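Local coordinates for protein copper induced nitroreductase D (Lactococcus lactis, PDB 2WQF) that binds flavin mononucleotide and acts as a copper-induced nitroreductase involved in defence against oxidative stress, at residues K58-I63 against D90-A95; I99-D104 against V135-A140; L156-V161 against W171-Q176. All coordinates share one frame; numbering follows the deposited sequence.

Contact 1 (K58-I63 against D90-A95); sequences KLWDEI and DGFKAA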
loop_
_atom_site.group_PDB
_atom_site.type_symbol
_atom_site.label_atom_id
_atom_site.label_comp_id
_atom_site.label_asym_id
_atom_site.label_seq_id
_atom_site.Cartn_x
_atom_site.Cartn_y
_atom_site.Cartn_z
ATOM N N LYS A 58 21.124 3.478 -18.599
ATOM C CA LYS A 58 20.344 3.421 -19.837
ATOM C C LYS A 58 18.919 3.913 -19.634
ATOM O O LYS A 58 18.376 4.633 -20.469
ATOM C CB LYS A 58 20.332 1.993 -20.401
ATOM C CG LYS A 58 19.537 1.817 -21.675
ATOM C CD LYS A 58 19.994 0.564 -22.423
ATOM C CE LYS A 58 19.670 0.632 -23.913
ATOM N NZ LYS A 58 20.286 -0.499 -24.687
ATOM N N LEU A 59 18.295 3.511 -18.538
ATOM C CA LEU A 59 16.925 3.931 -18.257
ATOM C C LEU A 59 16.835 5.449 -18.287
ATOM O O LEU A 59 15.982 6.019 -18.969
ATOM C CB LEU A 59 16.452 3.433 -16.893
ATOM C CG LEU A 59 15.089 3.996 -16.460
ATOM C CD1 LEU A 59 13.987 3.522 -17.393
ATOM C CD2 LEU A 59 14.783 3.583 -15.050
ATOM N N TRP A 60 17.708 6.108 -17.551
ATOM C CA TRP A 60 17.585 7.560 -17.400
ATOM C C TRP A 60 18.090 8.341 -18.624
ATOM O O TRP A 60 17.455 9.313 -19.058
ATOM C CB TRP A 60 18.222 8.014 -16.070
ATOM C CG TRP A 60 17.422 7.430 -14.941
ATOM C CD1 TRP A 60 17.703 6.298 -14.232
ATOM C CD2 TRP A 60 16.152 7.907 -14.447
ATOM N NE1 TRP A 60 16.702 6.057 -13.325
ATOM C CE2 TRP A 60 15.733 7.015 -13.450
ATOM C CE3 TRP A 60 15.326 8.990 -14.777
ATOM C CZ2 TRP A 60 14.537 7.177 -12.757
ATOM C CZ3 TRP A 60 14.154 9.153 -14.089
ATOM C CH2 TRP A 60 13.770 8.253 -13.074
ATOM N N ASP A 61 19.201 7.912 -19.208
ATOM C CA ASP A 61 19.796 8.666 -20.298
ATOM C C ASP A 61 19.122 8.398 -21.626
ATOM O O ASP A 61 18.963 9.305 -22.439
ATOM C CB ASP A 61 21.270 8.313 -20.449
ATOM C CG ASP A 61 22.163 9.091 -19.510
ATOM O OD1 ASP A 61 21.740 10.123 -18.944
ATOM O OD2 ASP A 61 23.308 8.649 -19.348
ATOM N N GLU A 62 18.727 7.145 -21.845
ATOM C CA GLU A 62 18.299 6.707 -23.159
ATOM C C GLU A 62 16.799 6.532 -23.266
ATOM O O GLU A 62 16.261 6.467 -24.373
ATOM C CB GLU A 62 19.005 5.400 -23.524
ATOM C CG GLU A 62 20.523 5.533 -23.582
ATOM C CD GLU A 62 21.189 4.348 -24.247
ATOM O OE1 GLU A 62 20.614 3.820 -25.223
ATOM O OE2 GLU A 62 22.283 3.951 -23.802
ATOM N N ILE A 63 16.114 6.482 -22.127
ATOM C CA ILE A 63 14.656 6.369 -22.139
ATOM C C ILE A 63 13.959 7.555 -21.493
ATOM O O ILE A 63 13.199 8.255 -22.155
ATOM C CB ILE A 63 14.181 5.025 -21.504
ATOM C CG1 ILE A 63 14.700 3.859 -22.338
ATOM C CG2 ILE A 63 12.664 4.968 -21.380
ATOM C CD1 ILE A 63 14.393 2.467 -21.769
ATOM N N ASP A 90 19.479 13.916 -13.750
ATOM C CA ASP A 90 20.824 13.498 -13.378
ATOM C C ASP A 90 20.871 12.956 -11.950
ATOM O O ASP A 90 21.645 12.054 -11.658
ATOM C CB ASP A 90 21.823 14.641 -13.520
ATOM C CG ASP A 90 21.953 15.124 -14.957
ATOM O OD1 ASP A 90 22.251 14.294 -15.848
ATOM O OD2 ASP A 90 21.752 16.334 -15.195
ATOM N N GLY A 91 20.070 13.544 -11.065
ATOM C CA GLY A 91 20.008 13.076 -9.706
ATOM C C GLY A 91 19.407 11.680 -9.617
ATOM O O GLY A 91 19.774 10.878 -8.756
ATOM N N PHE A 92 18.469 11.367 -10.506
ATOM C CA PHE A 92 17.901 10.025 -10.515
ATOM C C PHE A 92 18.925 9.051 -11.084
ATOM O O PHE A 92 19.135 7.982 -10.530
ATOM C CB PHE A 92 16.593 9.977 -11.311
ATOM C CG PHE A 92 15.518 10.821 -10.738
ATOM C CD1 PHE A 92 15.269 10.819 -9.382
ATOM C CD2 PHE A 92 14.723 11.603 -11.560
ATOM C CE1 PHE A 92 14.259 11.592 -8.849
ATOM C CE2 PHE A 92 13.714 12.381 -11.042
ATOM C CZ PHE A 92 13.489 12.383 -9.682
ATOM N N LYS A 93 19.588 9.433 -12.176
ATOM C CA LYS A 93 20.640 8.599 -12.778
ATOM C C LYS A 93 21.775 8.288 -11.803
ATOM O O LYS A 93 22.275 7.164 -11.776
ATOM C CB LYS A 93 21.219 9.262 -14.039
ATOM C CG LYS A 93 22.254 8.392 -14.732
ATOM C CD LYS A 93 22.825 9.036 -15.997
ATOM C CE LYS A 93 24.294 8.698 -16.127
ATOM N NZ LYS A 93 24.954 9.395 -17.252
ATOM N N ALA A 94 22.185 9.292 -11.022
ATOM C CA ALA A 94 23.288 9.154 -10.089
ATOM C C ALA A 94 23.068 8.088 -9.010
ATOM O O ALA A 94 24.027 7.648 -8.368
ATOM C CB ALA A 94 23.579 10.503 -9.443
ATOM N N ALA A 95 21.817 7.673 -8.809
ATOM C CA ALA A 95 21.484 6.637 -7.837
ATOM C C ALA A 95 22.070 5.283 -8.256
ATOM O O ALA A 95 22.495 5.099 -9.391
ATOM C CB ALA A 95 19.967 6.539 -7.690
#
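Trp60 and Phe92 leave their helices in the same way, CG anti to the carbonyl carbon and beside the backbone N (chi1 -65° for Trp60, -63° for Phe92), and this carries the indole across to the start of the Phe92 side chain. Lys93 takes the other course: its CG lies anti to the backbone N, and a bend at chi3 leads the amine over to Asp61. The six-membered half of the indole meets Phe92 CB as a CH-pi contact, with CB 3.5 Å from the centroid and almost exactly above it. Beyond CB the phenyl ring slants away, its plane at 37° to the indole, and Phe92 CD2 comes to 3.6 Å from Trp60 CZ3. Further along the same indole face lies Lys93 N, while Leu59 CD2 lies over the opposite face, toward its rim. At its base Trp60 CB packs 3.8 Å from Lys93 CB, and its NE1 is hydrogen-bonded to Thr98 OG1. A leucine in place of Trp60 would probably leave Phe92 CB without the flat face beneath it and Thr98 OG1 without its indole partner, setting the phenyl freer to turn. Phe92 also touches Gln151, and its side chain is about 6 Å, nearest atoms, from the bound FMN. On the outer side Lys93 NZ donates to the syn lone pair of Asp61 OD2 at 2.8 Å, and Lys93 CD lies 3.3 Å from Asp61 OD1. The contact therefore grades from buried aromatic packing near the FMN pocket to a solvent-facing salt bridge. Asp90 OD1, 5.2 Å from Asp61 OD1, adds a second negative charge nearby, which would probably favour keeping Lys93 protonated.

Contact 2 (I99-D104 against V135-A140); sequences ILFFED and VNVWTA. With FMN (flavin mononucleotide), chain B.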
loop_
_atom_site.group_PDB
_atom_site.type_symbol
_atom_site.label_atom_id
_atom_site.label_comp_id
_atom_site.label_asym_id
_atom_site.label_seq_id
_atom_site.Cartn_x
_atom_site.Cartn_y
_atom_site.Cartn_z
ATOM N N ILE A 99 13.922 0.494 -9.217
ATOM C CA ILE A 99 13.007 -0.635 -9.178
ATOM C C ILE A 99 11.694 -0.203 -9.817
ATOM O O ILE A 99 11.005 0.675 -9.294
ATOM C CB ILE A 99 12.762 -1.106 -7.747
ATOM C CG1 ILE A 99 14.085 -1.427 -7.038
ATOM C CG2 ILE A 99 11.778 -2.297 -7.712
ATOM C CD1 ILE A 99 13.994 -1.362 -5.509
ATOM N N LEU A 100 11.370 -0.792 -10.962
ATOM C CA LEU A 100 10.121 -0.493 -11.666
ATOM C C LEU A 100 9.066 -1.501 -11.257
ATOM O O LEU A 100 9.256 -2.708 -11.367
ATOM C CB LEU A 100 10.319 -0.490 -13.178
ATOM C CG LEU A 100 11.281 0.612 -13.684
ATOM C CD1 LEU A 100 12.721 0.161 -13.642
ATOM C CD2 LEU A 100 10.911 1.028 -15.105
ATOM N N PHE A 101 7.990 -0.969 -10.689
ATOM C CA PHE A 101 6.856 -1.737 -10.210
ATOM C C PHE A 101 5.755 -1.770 -11.231
ATOM O O PHE A 101 5.326 -0.726 -11.689
ATOM C CB PHE A 101 6.325 -1.113 -8.920
ATOM C CG PHE A 101 7.235 -1.315 -7.728
ATOM C CD1 PHE A 101 7.126 -2.441 -6.917
ATOM C CD2 PHE A 101 8.218 -0.379 -7.438
ATOM C CE1 PHE A 101 7.949 -2.595 -5.827
ATOM C CE2 PHE A 101 9.025 -0.517 -6.344
ATOM C CZ PHE A 101 8.910 -1.630 -5.541
ATOM N N PHE A 102 5.287 -2.981 -11.551
ATOM C CA PHE A 102 4.213 -3.194 -12.504
ATOM C C PHE A 102 3.119 -4.027 -11.828
ATOM O O PHE A 102 3.365 -4.719 -10.838
ATOM C CB PHE A 102 4.676 -3.973 -13.750
ATOM C CG PHE A 102 5.890 -3.416 -14.450
ATOM C CD1 PHE A 102 5.775 -2.824 -15.700
ATOM C CD2 PHE A 102 7.149 -3.566 -13.902
ATOM C CE1 PHE A 102 6.917 -2.337 -16.379
ATOM C CE2 PHE A 102 8.273 -3.074 -14.548
ATOM C CZ PHE A 102 8.168 -2.489 -15.799
ATOM N N GLU A 103 1.913 -3.974 -12.388
ATOM C CA GLU A 103 0.825 -4.861 -11.993
ATOM C C GLU A 103 0.451 -5.692 -13.213
ATOM O O GLU A 103 0.234 -5.145 -14.313
ATOM C CB GLU A 103 -0.383 -4.062 -11.504
ATOM C CG GLU A 103 -0.166 -3.455 -10.117
ATOM C CD GLU A 103 -0.086 -4.540 -9.036
ATOM O OE1 GLU A 103 -0.994 -5.404 -9.011
ATOM O OE2 GLU A 103 0.890 -4.543 -8.225
ATOM N N ASP A 104 0.362 -7.002 -13.036
ATOM C CA ASP A 104 0.073 -7.907 -14.140
ATOM C C ASP A 104 -1.434 -7.921 -14.481
ATOM O O ASP A 104 -2.266 -8.501 -13.776
ATOM C CB ASP A 104 0.577 -9.302 -13.791
ATOM C CG ASP A 104 0.527 -10.249 -14.973
ATOM O OD1 ASP A 104 -0.231 -10.001 -15.930
ATOM O OD2 ASP A 104 1.241 -11.253 -14.939
ATOM N N VAL A 135 5.890 0.462 -0.870
ATOM C CA VAL A 135 6.327 1.007 0.423
ATOM C C VAL A 135 7.033 -0.047 1.254
ATOM O O VAL A 135 7.934 0.278 2.014
ATOM C CB VAL A 135 5.199 1.710 1.254
ATOM C CG1 VAL A 135 4.596 2.828 0.452
ATOM C CG2 VAL A 135 4.118 0.711 1.711
ATOM N N ASN A 136 6.644 -1.322 1.100
ATOM C CA ASN A 136 7.338 -2.353 1.841
ATOM C C ASN A 136 8.798 -2.461 1.365
ATOM O O ASN A 136 9.708 -2.634 2.174
ATOM C CB ASN A 136 6.601 -3.721 1.806
ATOM C CG ASN A 136 5.483 -3.799 2.823
ATOM O OD1 ASN A 136 5.435 -2.995 3.759
ATOM N ND2 ASN A 136 4.570 -4.748 2.638
ATOM N N VAL A 137 9.007 -2.394 0.055
ATOM C CA VAL A 137 10.349 -2.409 -0.501
ATOM C C VAL A 137 11.134 -1.172 -0.044
ATOM O O VAL A 137 12.272 -1.256 0.403
ATOM C CB VAL A 137 10.328 -2.508 -2.038
ATOM C CG1 VAL A 137 11.704 -2.230 -2.625
ATOM C CG2 VAL A 137 9.840 -3.890 -2.476
ATOM N N TRP A 138 10.480 -0.033 -0.123
ATOM C CA TRP A 138 11.082 1.249 0.241
ATOM C C TRP A 138 11.572 1.203 1.692
ATOM O O TRP A 138 12.691 1.619 2.005
ATOM C CB TRP A 138 10.010 2.330 0.049
ATOM C CG TRP A 138 10.437 3.763 0.016
ATOM C CD1 TRP A 138 11.634 4.295 0.384
ATOM C CD2 TRP A 138 9.606 4.864 -0.376
ATOM N NE1 TRP A 138 11.614 5.678 0.196
ATOM C CE2 TRP A 138 10.375 6.031 -0.268
ATOM C CE3 TRP A 138 8.292 4.962 -0.850
ATOM C CZ2 TRP A 138 9.855 7.289 -0.585
ATOM C CZ3 TRP A 138 7.782 6.207 -1.157
ATOM C CH2 TRP A 138 8.571 7.352 -1.031
ATOM N N THR A 139 10.713 0.724 2.579
ATOM C CA THR A 139 11.045 0.647 3.978
ATOM C C THR A 139 12.134 -0.390 4.239
ATOM O O THR A 139 13.036 -0.168 5.056
ATOM C CB THR A 139 9.785 0.337 4.841
ATOM O OG1 THR A 139 8.777 1.315 4.563
ATOM C CG2 THR A 139 10.136 0.362 6.306
ATOM N N ALA A 140 12.081 -1.517 3.531
ATOM C CA ALA A 140 13.116 -2.538 3.680
ATOM C C ALA A 140 14.505 -1.981 3.279
ATOM O O ALA A 140 15.526 -2.251 3.926
ATOM C CB ALA A 140 12.759 -3.796 2.879
HETATM N N1 FMN B . 7.585 11.736 -4.744
HETATM C C2 FMN B . 8.207 12.220 -5.984
HETATM O O2 FMN B . 9.245 12.842 -5.937
HETATM N N3 FMN B . 7.518 12.008 -7.222
HETATM C C4 FMN B . 6.314 11.333 -7.307
HETATM O O4 FMN B . 5.839 11.105 -8.384
HETATM C C4A FMN B . 5.682 10.870 -6.067
HETATM N N5 FMN B . 4.540 10.271 -6.036
HETATM C C5A FMN B . 4.162 9.506 -4.804
HETATM C C6 FMN B . 3.039 8.517 -4.891
HETATM C C7 FMN B . 2.698 7.758 -3.856
HETATM C C7M FMN B . 1.534 6.802 -3.994
HETATM C C8 FMN B . 3.491 7.888 -2.573
HETATM C C8M FMN B . 3.167 6.980 -1.400
HETATM C C9 FMN B . 4.479 8.783 -2.465
HETATM C C9A FMN B . 4.855 9.644 -3.644
HETATM N N10 FMN B . 5.890 10.628 -3.583
HETATM C C10 FMN B . 6.414 11.111 -4.784
HETATM C "C1'" FMN B . 6.622 10.882 -2.350
HETATM C "C2'" FMN B . 5.752 11.635 -1.348
HETATM O "O2'" FMN B . 5.642 12.975 -1.752
HETATM C "C3'" FMN B . 6.397 11.484 0.032
HETATM O "O3'" FMN B . 6.271 10.111 0.352
HETATM C "C4'" FMN B . 5.649 12.322 1.083
HETATM O "O4'" FMN B . 5.860 13.705 0.844
HETATM C "C5'" FMN B . 6.081 11.980 2.508
HETATM O "O5'" FMN B . 7.482 12.185 2.620
HETATM P P FMN B . 8.454 10.941 3.038
HETATM O O1P FMN B . 7.957 10.331 4.286
HETATM O O2P FMN B . 8.444 9.903 1.853
HETATM O O3P FMN B . 9.895 11.590 3.210
#
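Ile99 and Val137 mark the closest backbone approach here, their CA atoms 9.2 Å apart, where strand 97-104 runs past helix 121-143. This is a helix laid against a face of the antiparallel sheet in the alpha+beta fold of the FMN-dependent nitroreductases, and at that separation side chains alone bridge the gap. Ile99 and Phe101, two apart on the strand, both turn toward the helix, whereas Leu100 and Phe102 between them serve the other face of the sheet, where each meets Leu173. Val137 answers both. Val137 CG1, set anti to the backbone N (chi1 168°), meets Ile99 CD1 tip to tip at 3.8 Å. The rest of the valine comes up to the far rim of the Phe101 ring: Val137 CB lies in the ring plane, 3.9 Å from Phe101 CZ, with CG2 equally near that atom. The aromatic edge thus points into the valine, and neither ring face is used in the meeting. Ala33 and Val34 of helix 23-35 also touch Val137, so this buried apolar cluster joins two helices to the sheet.

Along the helix, Val135 O is held from opposite faces of its carbonyl plane by Thr139 N and Thr139 OG1, each at 2.9 Å. Thr139 itself packs on Phe3 of the second subunit, which makes this helix part of the dimer interface. Trp138 turns to the cofactor instead. Its NE1 is hydrogen-bonded to Arg11 O, Arg10 forms a cation-pi contact with it, and Trp138 CZ2 lies 3.8 Å from O2P of the FMN phosphate.

Contact 3 (L156-V161 against W171-Q176); sequences LIDEAV and WKLRGQ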
loop_
_atom_site.group_PDB
_atom_site.type_symbol
_atom_site.label_atom_id
_atom_site.label_comp_id
_atom_site.label_asym_id
_atom_site.label_seq_id
_atom_site.Cartn_x
_atom_site.Cartn_y
_atom_site.Cartn_z
ATOM N N LEU A 156 4.579 7.461 -19.852
ATOM C CA LEU A 156 5.444 7.987 -20.907
ATOM C C LEU A 156 6.514 6.993 -21.340
ATOM O O LEU A 156 6.796 6.851 -22.534
ATOM C CB LEU A 156 6.099 9.288 -20.433
ATOM C CG LEU A 156 5.330 10.592 -20.647
ATOM C CD1 LEU A 156 3.915 10.513 -20.079
ATOM C CD2 LEU A 156 6.109 11.745 -20.023
ATOM N N ILE A 157 7.112 6.302 -20.365
ATOM C CA ILE A 157 8.253 5.423 -20.632
ATOM C C ILE A 157 7.885 3.962 -20.798
ATOM O O ILE A 157 8.759 3.140 -21.045
ATOM C CB ILE A 157 9.314 5.528 -19.524
ATOM C CG1 ILE A 157 8.766 5.014 -18.194
ATOM C CG2 ILE A 157 9.772 6.986 -19.381
ATOM C CD1 ILE A 157 9.824 4.954 -17.113
ATOM N N ASP A 158 6.597 3.643 -20.688
ATOM C CA ASP A 158 6.153 2.246 -20.630
ATOM C C ASP A 158 6.616 1.403 -21.827
ATOM O O ASP A 158 7.137 0.300 -21.649
ATOM C CB ASP A 158 4.620 2.163 -20.580
ATOM C CG ASP A 158 4.032 2.690 -19.300
ATOM O OD1 ASP A 158 4.708 3.441 -18.576
ATOM O OD2 ASP A 158 2.863 2.337 -19.021
ATOM N N GLU A 159 6.354 1.897 -23.035
ATOM C CA GLU A 159 6.702 1.184 -24.268
ATOM C C GLU A 159 8.203 0.914 -24.371
ATOM O O GLU A 159 8.621 -0.190 -24.714
ATOM C CB GLU A 159 6.249 1.984 -25.505
ATOM N N ALA A 160 9.016 1.933 -24.089
ATOM C CA ALA A 160 10.459 1.831 -24.281
ATOM C C ALA A 160 11.059 0.865 -23.265
ATOM O O ALA A 160 11.998 0.120 -23.556
ATOM C CB ALA A 160 11.103 3.212 -24.161
ATOM N N VAL A 161 10.510 0.885 -22.055
ATOM C CA VAL A 161 10.978 -0.008 -21.013
ATOM C C VAL A 161 10.629 -1.449 -21.384
ATOM O O VAL A 161 11.468 -2.343 -21.270
ATOM C CB VAL A 161 10.386 0.369 -19.623
ATOM C CG1 VAL A 161 10.577 -0.766 -18.610
ATOM C CG2 VAL A 161 11.007 1.687 -19.128
ATOM N N TRP A 171 2.305 -6.459 -18.280
ATOM C CA TRP A 171 2.883 -5.699 -17.179
ATOM C C TRP A 171 2.601 -4.196 -17.312
ATOM O O TRP A 171 3.105 -3.538 -18.217
ATOM C CB TRP A 171 4.389 -5.917 -17.084
ATOM C CG TRP A 171 4.825 -7.285 -16.613
ATOM C CD1 TRP A 171 4.123 -8.462 -16.696
ATOM C CD2 TRP A 171 6.093 -7.617 -16.032
ATOM N NE1 TRP A 171 4.881 -9.500 -16.188
ATOM C CE2 TRP A 171 6.089 -9.003 -15.776
ATOM C CE3 TRP A 171 7.218 -6.870 -15.675
ATOM C CZ2 TRP A 171 7.166 -9.646 -15.190
ATOM C CZ3 TRP A 171 8.293 -7.516 -15.106
ATOM C CH2 TRP A 171 8.260 -8.890 -14.866
ATOM N N LYS A 172 1.781 -3.668 -16.408
ATOM C CA LYS A 172 1.380 -2.262 -16.442
ATOM C C LYS A 172 2.203 -1.490 -15.429
ATOM O O LYS A 172 2.089 -1.720 -14.232
ATOM C CB LYS A 172 -0.099 -2.118 -16.145
ATOM C CG LYS A 172 -0.599 -0.689 -16.176
ATOM C CD LYS A 172 -2.053 -0.621 -15.751
ATOM C CE LYS A 172 -2.604 0.801 -15.815
ATOM N NZ LYS A 172 -4.022 0.870 -15.333
ATOM N N LEU A 173 3.053 -0.595 -15.920
ATOM C CA LEU A 173 3.976 0.139 -15.061
ATOM C C LEU A 173 3.215 1.068 -14.131
ATOM O O LEU A 173 2.356 1.822 -14.582
ATOM C CB LEU A 173 4.956 0.945 -15.941
ATOM C CG LEU A 173 6.053 1.710 -15.186
ATOM C CD1 LEU A 173 6.901 0.810 -14.295
ATOM C CD2 LEU A 173 6.951 2.406 -16.226
ATOM N N ARG A 174 3.551 1.043 -12.843
ATOM C CA ARG A 174 2.892 1.891 -11.841
ATOM C C ARG A 174 3.783 2.906 -11.117
ATOM O O ARG A 174 3.295 3.923 -10.633
ATOM C CB ARG A 174 2.225 1.039 -10.761
ATOM C CG ARG A 174 1.349 -0.070 -11.257
ATOM C CD ARG A 174 0.345 0.365 -12.287
ATOM N NE ARG A 174 -0.613 1.370 -11.837
ATOM C CZ ARG A 174 -0.911 2.500 -12.494
ATOM N NH1 ARG A 174 -0.228 2.884 -13.572
ATOM N NH2 ARG A 174 -1.882 3.290 -12.065
ATOM N N GLY A 175 5.074 2.666 -11.030
ATOM C CA GLY A 175 5.933 3.487 -10.198
ATOM C C GLY A 175 7.389 3.088 -10.395
ATOM O O GLY A 175 7.675 1.964 -10.807
ATOM N N GLN A 176 8.305 4.007 -10.113
ATOM C CA GLN A 176 9.736 3.748 -10.219
ATOM C C GLN A 176 10.428 4.208 -8.958
ATOM O O GLN A 176 10.512 5.401 -8.662
ATOM C CB GLN A 176 10.348 4.434 -11.442
ATOM C CG GLN A 176 9.662 4.062 -12.740
ATOM C CD GLN A 176 8.482 4.967 -13.041
ATOM O OE1 GLN A 176 8.627 6.182 -13.079
ATOM N NE2 GLN A 176 7.325 4.380 -13.272
HETATM O O HOH W 1 3.158 -0.376 -18.813
HETATM O O HOH W 2 1.251 2.617 -17.075
#
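Asp158 OD2 receives two water molecules that bridge the start of helix 158-164 to the Leu173 backbone. The first water donates to Asp158 OD2 at 2.7 Å and accepts from Leu173 N at 2.9 Å, with a longer bond to Trp171 O. The second also donates to OD2 and passes its other hydrogen to Leu173 O at 2.8 Å. Leu173 O also accepts from Arg174 NH1 at 3.0 Å, nearly in the guanidinium plane, while Arg174 NH2 pairs with Glu127.

The other carboxylate oxygen, Asp158 OD1, lies against the leucine side chain, 3.4 Å from Leu173 CD2. Leu173 CD2 is also met by Ile157 CG1 at 3.7 Å. Ile157 holds CG1 between its backbone N and carbonyl carbon (chi1 65°), and this rotamer sends CD1 on toward the Gln176 amide. Gln176 has polar partners in the loop that leads into helix 158-164, its OE1 bonded to Tyr153 N and its NE2 to Asn154 OD1. Helix start and strand are thus joined by Leu173, whose side chain packs on Ile157 and Asp158 while water bridges its backbone to Asp158; Arg174 and Gly175 follow, both facing Phe101 of the neighbouring strand 97-104, a classic beta bulge.

The three contacts follow one another along the chain, and none nests in or crosses another. Contact 1 closes first, drawing helix 53-73 to helix 88-93 around a segment that includes the unmodelled residues 75-86. The chain then enters strand 97-104, and contact 2 closes a largely helical excursion that returns on helix 121-143. Contact 3 closes the shortest loop, from helix 158-164 into strand 171-182. The neighbouring strands of contacts 2 and 3 are linked by two probable backbone hydrogen bonds, Arg174 N to Phe101 O and Glu103 N to Lys172 O. Leu59 packs on Val161 and Ile63 on Ala160 of contact 3, and Leu59 also meets Leu100 of contact 2. Both later contacts reach the second subunit.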